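O-methyltransferase, putative (Bacillus cereus, PDB 3DUW) probably transfers a methyl group from S-adenosyl-L-methionine to a hydroxyl oxygen of its substrate, and binds the product S-adenosyl-L-homocysteine. Local coordinates at residues S157-E171 with S210-K222. Residues are numbered along the deposited sequence; the frame is centred on the assembly and turned at random.
Sequences SRPGTVIIGDNVVRE and SKGYDGFIMAVVK
S157 and the type II turn R158-T161 pack around V221, whose CG1 lies 3.8 Å from S157 OG, itself hydrogen-bonded to L154 O. G160 N reaches V221 O from above its carbonyl plane, whereas V221 N meets T161 O in the plane of the T161 carbonyl. Strand 162-166 runs antiparallel to strand 214-221, with paired backbone hydrogen bonds joining I163 to A219 and G165 to I217. I163 CD1 rests 4.0 Å from V221 CG2, on the face where helix 182-196 packs over I217. On the other face the I164 side chain crosses that of M218, a selenomethionine, its CD1 3.6 Å from M218 CG; L53 of helix 44-57 touches both. This pairing joins the five adjacent parallel strands of the Rossmann-like methyltransferase sheet to strand 214-221, itself antiparallel to 200-209. D166 lies near V42 of the S-adenosyl-L-homocysteine site, and a water links D166 OD2 to K211 NZ, which also hydrogen-bonds D41 O. N167 ND2 donates to D214 OD2 (2.9 Å) from above the carboxylate plane. V168 N hydrogen-bonds G215 O, and V168 CG2 lies against I217 CG1. V169 N donates to D214 OD1 (3.2 Å), and V169 CG1, anti to the backbone N (chi1 168°), meets Y213 CE1 at 3.7 Å. R170 N also donates to D214 OD1 (2.8 Å), a threefold grip that fixes the carboxylate's rotation. E171 N closes on Y213 O (2.8 Å), and a water bridges E171 OE2 to Y213 N.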
loop_
_atom_site.group_PDB
_atom_site.type_symbol
_atom_site.label_atom_id
_atom_site.label_comp_id
_atom_site.label_asym_id
_atom_site.label_seq_id
_atom_site.Cartn_x
_atom_site.Cartn_y
_atom_site.Cartn_z
ATOM N N SER A 157 3.847 18.452 8.878
ATOM C CA SER A 157 4.155 17.078 9.258
ATOM C C SER A 157 5.094 16.964 10.455
ATOM O O SER A 157 5.481 17.962 11.065
ATOM C CB SER A 157 4.794 16.353 8.072
ATOM O OG SER A 157 6.092 16.865 7.808
ATOM N N ARG A 158 5.437 15.722 10.781
ATOM C CA ARG A 158 6.369 15.401 11.856
ATOM C C ARG A 158 7.177 14.224 11.322
ATOM O O ARG A 158 6.753 13.556 10.377
ATOM C CB ARG A 158 5.631 14.984 13.138
ATOM C CG ARG A 158 4.876 13.656 13.053
ATOM C CD ARG A 158 4.441 13.171 14.434
ATOM N NE ARG A 158 3.665 11.931 14.389
ATOM C CZ ARG A 158 4.128 10.757 13.964
ATOM N NH1 ARG A 158 5.377 10.645 13.536
ATOM N NH2 ARG A 158 3.341 9.688 13.977
ATOM N N PRO A 159 8.361 13.965 11.892
ATOM C CA PRO A 159 9.136 12.830 11.385
ATOM C C PRO A 159 8.281 11.574 11.508
ATOM O O PRO A 159 7.723 11.299 12.569
ATOM C CB PRO A 159 10.350 12.807 12.309
ATOM C CG PRO A 159 10.545 14.262 12.623
ATOM C CD PRO A 159 9.130 14.723 12.895
ATOM N N GLY A 160 8.163 10.823 10.417
ATOM C CA GLY A 160 7.357 9.618 10.448
ATOM C C GLY A 160 6.001 9.790 9.786
ATOM O O GLY A 160 5.291 8.815 9.573
ATOM N N THR A 161 5.636 11.026 9.464
ATOM C CA THR A 161 4.355 11.290 8.813
ATOM C C THR A 161 4.248 10.545 7.488
ATOM O O THR A 161 5.205 10.483 6.716
ATOM C CB THR A 161 4.160 12.800 8.542
ATOM O OG1 THR A 161 3.916 13.477 9.781
ATOM C CG2 THR A 161 2.985 13.040 7.601
ATOM N N VAL A 162 3.075 9.972 7.244
ATOM C CA VAL A 162 2.812 9.256 6.004
ATOM C C VAL A 162 1.990 10.167 5.097
ATOM O O VAL A 162 1.040 10.807 5.550
ATOM C CB VAL A 162 2.005 7.964 6.261
ATOM C CG1 VAL A 162 1.581 7.334 4.934
ATOM C CG2 VAL A 162 2.839 6.985 7.068
ATOM N N ILE A 163 2.375 10.242 3.828
ATOM C CA ILE A 163 1.655 11.053 2.855
ATOM C C ILE A 163 1.224 10.154 1.705
ATOM O O ILE A 163 2.047 9.448 1.118
ATOM C CB ILE A 163 2.542 12.181 2.276
ATOM C CG1 ILE A 163 2.996 13.123 3.394
ATOM C CG2 ILE A 163 1.770 12.955 1.210
ATOM C CD1 ILE A 163 4.038 14.143 2.960
ATOM N N ILE A 164 -0.070 10.156 1.404
ATOM C CA ILE A 164 -0.592 9.374 0.293
ATOM C C ILE A 164 -1.140 10.362 -0.720
ATOM O O ILE A 164 -1.937 11.235 -0.366
ATOM C CB ILE A 164 -1.759 8.455 0.715
ATOM C CG1 ILE A 164 -1.261 7.365 1.669
ATOM C CG2 ILE A 164 -2.401 7.834 -0.526
ATOM C CD1 ILE A 164 -0.316 6.367 1.028
ATOM N N GLY A 165 -0.688 10.243 -1.966
ATOM C CA GLY A 165 -1.175 11.104 -3.031
ATOM C C GLY A 165 -1.916 10.214 -4.011
ATOM O O GLY A 165 -1.315 9.334 -4.621
ATOM N N ASP A 166 -3.217 10.429 -4.162
ATOM C CA ASP A 166 -4.029 9.617 -5.061
ATOM C C ASP A 166 -4.040 10.160 -6.486
ATOM O O ASP A 166 -3.724 11.333 -6.724
ATOM C CB ASP A 166 -5.467 9.566 -4.522
ATOM C CG ASP A 166 -6.314 8.474 -5.168
ATOM O OD1 ASP A 166 -5.750 7.446 -5.602
ATOM O OD2 ASP A 166 -7.558 8.635 -5.208
ATOM N N ASN A 167 -4.391 9.284 -7.426
ATOM C CA ASN A 167 -4.532 9.638 -8.832
ATOM C C ASN A 167 -3.284 10.255 -9.451
ATOM O O ASN A 167 -3.350 11.309 -10.092
ATOM C CB ASN A 167 -5.723 10.591 -8.981
ATOM C CG ASN A 167 -6.948 10.103 -8.225
ATOM O OD1 ASN A 167 -7.421 10.758 -7.294
ATOM N ND2 ASN A 167 -7.460 8.941 -8.615
ATOM N N VAL A 168 -2.150 9.581 -9.285
ATOM C CA VAL A 168 -0.900 10.097 -9.814
ATOM C C VAL A 168 -0.322 9.327 -11.003
ATOM O O VAL A 168 0.867 9.438 -11.292
ATOM C CB VAL A 168 0.158 10.208 -8.693
ATOM C CG1 VAL A 168 -0.320 11.203 -7.638
ATOM C CG2 VAL A 168 0.404 8.846 -8.068
ATOM N N VAL A 169 -1.163 8.552 -11.685
ATOM C CA VAL A 169 -0.738 7.802 -12.873
ATOM C C VAL A 169 -1.637 8.218 -14.037
ATOM O O VAL A 169 -1.172 8.393 -15.165
ATOM C CB VAL A 169 -0.801 6.278 -12.628
ATOM C CG1 VAL A 169 -0.659 5.515 -13.937
ATOM C CG2 VAL A 169 0.322 5.882 -11.675
ATOM N N ARG A 170 -2.924 8.374 -13.740
ATOM C CA ARG A 170 -3.918 8.851 -14.695
ATOM C C ARG A 170 -3.870 8.221 -16.087
ATOM O O ARG A 170 -3.571 8.884 -17.086
ATOM C CB ARG A 170 -3.793 10.376 -14.785
ATOM C CG ARG A 170 -3.529 11.026 -13.422
ATOM C CD ARG A 170 -3.571 12.547 -13.482
ATOM N NE ARG A 170 -4.921 13.050 -13.710
ATOM C CZ ARG A 170 -5.845 13.210 -12.765
ATOM N NH1 ARG A 170 -5.583 12.916 -11.495
ATOM N NH2 ARG A 170 -7.047 13.656 -13.091
ATOM N N GLU A 171 -4.181 6.930 -16.131
ATOM C CA GLU A 171 -4.210 6.149 -17.363
ATOM C C GLU A 171 -2.880 6.142 -18.111
ATOM O O GLU A 171 -2.834 5.930 -19.326
ATOM C CB GLU A 171 -5.346 6.647 -18.267
ATOM C CG GLU A 171 -6.700 6.614 -17.571
ATOM C CD GLU A 171 -7.862 6.821 -18.519
ATOM O OE1 GLU A 171 -7.821 7.781 -19.318
ATOM O OE2 GLU A 171 -8.825 6.027 -18.455
ATOM N N SER A 210 -12.066 -0.910 -10.453
ATOM C CA SER A 210 -13.318 -0.308 -10.890
ATOM C C SER A 210 -13.213 1.128 -11.395
ATOM O O SER A 210 -14.055 1.570 -12.180
ATOM C CB SER A 210 -14.350 -0.377 -9.764
ATOM O OG SER A 210 -13.891 0.289 -8.605
ATOM N N LYS A 211 -12.191 1.860 -10.955
ATOM C CA LYS A 211 -12.018 3.246 -11.387
ATOM C C LYS A 211 -11.120 3.369 -12.610
ATOM O O LYS A 211 -10.907 4.466 -13.127
ATOM C CB LYS A 211 -11.453 4.100 -10.243
ATOM C CG LYS A 211 -12.393 4.229 -9.060
ATOM C CD LYS A 211 -11.883 5.220 -8.018
ATOM C CE LYS A 211 -11.797 6.638 -8.567
ATOM N NZ LYS A 211 -11.452 7.611 -7.487
ATOM N N GLY A 212 -10.599 2.243 -13.080
ATOM C CA GLY A 212 -9.732 2.280 -14.236
ATOM C C GLY A 212 -8.268 2.128 -13.876
ATOM O O GLY A 212 -7.918 1.589 -12.825
ATOM N N TYR A 213 -7.417 2.632 -14.759
ATOM C CA TYR A 213 -5.972 2.554 -14.607
ATOM C C TYR A 213 -5.439 3.863 -14.033
ATOM O O TYR A 213 -5.529 4.912 -14.667
ATOM C CB TYR A 213 -5.381 2.232 -15.987
ATOM C CG TYR A 213 -3.890 2.404 -16.164
ATOM C CD1 TYR A 213 -2.988 2.089 -15.146
ATOM C CD2 TYR A 213 -3.380 2.849 -17.382
ATOM C CE1 TYR A 213 -1.612 2.218 -15.344
ATOM C CE2 TYR A 213 -2.021 2.976 -17.589
ATOM C CZ TYR A 213 -1.142 2.664 -16.572
ATOM O OH TYR A 213 0.199 2.821 -16.795
ATOM N N ASP A 214 -4.903 3.795 -12.817
ATOM C CA ASP A 214 -4.377 4.974 -12.135
ATOM C C ASP A 214 -3.262 4.535 -11.185
ATOM O O ASP A 214 -2.499 3.627 -11.502
ATOM C CB ASP A 214 -5.509 5.669 -11.361
ATOM C CG ASP A 214 -5.326 7.176 -11.263
ATOM O OD1 ASP A 214 -4.175 7.663 -11.360
ATOM O OD2 ASP A 214 -6.347 7.873 -11.068
ATOM N N GLY A 215 -3.164 5.169 -10.025
ATOM C CA GLY A 215 -2.115 4.801 -9.095
ATOM C C GLY A 215 -1.954 5.809 -7.976
ATOM O O GLY A 215 -2.582 6.865 -7.982
ATOM N N PHE A 216 -1.094 5.483 -7.020
ATOM C CA PHE A 216 -0.868 6.361 -5.886
ATOM C C PHE A 216 0.579 6.405 -5.433
ATOM O O PHE A 216 1.364 5.479 -5.677
ATOM C CB PHE A 216 -1.734 5.935 -4.692
ATOM C CG PHE A 216 -1.320 4.622 -4.078
ATOM C CD1 PHE A 216 -1.666 3.411 -4.677
ATOM C CD2 PHE A 216 -0.572 4.596 -2.903
ATOM C CE1 PHE A 216 -1.272 2.193 -4.114
ATOM C CE2 PHE A 216 -0.175 3.387 -2.333
ATOM C CZ PHE A 216 -0.527 2.184 -2.941
ATOM N N ILE A 217 0.918 7.508 -4.781
ATOM C CA ILE A 217 2.236 7.705 -4.213
ATOM C C ILE A 217 2.106 7.516 -2.703
ATOM O O ILE A 217 1.113 7.924 -2.094
ATOM C CB ILE A 217 2.762 9.138 -4.491
ATOM C CG1 ILE A 217 3.435 9.189 -5.866
ATOM C CG2 ILE A 217 3.724 9.578 -3.386
ATOM C CD1 ILE A 217 3.711 10.598 -6.366
HETATM N N MSE A 218 3.088 6.846 -2.116
HETATM C CA MSE A 218 3.133 6.664 -0.672
HETATM C C MSE A 218 4.509 7.173 -0.284
HETATM O O MSE A 218 5.528 6.674 -0.767
HETATM C CB MSE A 218 2.967 5.197 -0.259
HETATM C CG MSE A 218 3.001 5.009 1.257
HETATM SE SE MSE A 218 2.455 3.257 1.862
HETATM C CE MSE A 218 4.153 2.355 1.682
ATOM N N ALA A 219 4.527 8.191 0.568
ATOM C CA ALA A 219 5.765 8.807 1.011
ATOM C C ALA A 219 5.839 8.863 2.524
ATOM O O ALA A 219 4.817 8.903 3.210
ATOM C CB ALA A 219 5.868 10.215 0.440
ATOM N N VAL A 220 7.062 8.864 3.037
ATOM C CA VAL A 220 7.282 8.941 4.469
ATOM C C VAL A 220 8.269 10.065 4.745
ATOM O O VAL A 220 9.303 10.174 4.080
ATOM C CB VAL A 220 7.845 7.619 5.034
ATOM C CG1 VAL A 220 8.117 7.763 6.525
ATOM C CG2 VAL A 220 6.861 6.488 4.792
ATOM N N VAL A 221 7.933 10.905 5.715
ATOM C CA VAL A 221 8.778 12.024 6.095
ATOM C C VAL A 221 9.834 11.546 7.085
ATOM O O VAL A 221 9.531 10.802 8.017
ATOM C CB VAL A 221 7.945 13.141 6.756
ATOM C CG1 VAL A 221 8.850 14.291 7.170
ATOM C CG2 VAL A 221 6.875 13.630 5.787
ATOM N N LYS A 222 11.070 11.983 6.869
ATOM C CA LYS A 222 12.191 11.623 7.729
ATOM C C LYS A 222 12.613 12.828 8.567
ATOM O O LYS A 222 12.215 13.956 8.204
ATOM C CB LYS A 222 13.377 11.160 6.883
ATOM C CG LYS A 222 14.619 10.823 7.687
ATOM C CD LYS A 222 15.883 11.313 6.992
ATOM C CE LYS A 222 15.888 12.831 6.852
ATOM N NZ LYS A 222 15.767 13.526 8.167
HETATM O O HOH W 1 -9.037 6.836 -6.529
HETATM O O HOH W 2 -5.842 6.091 -7.995
HETATM O O HOH W 3 -8.565 3.430 -17.255
#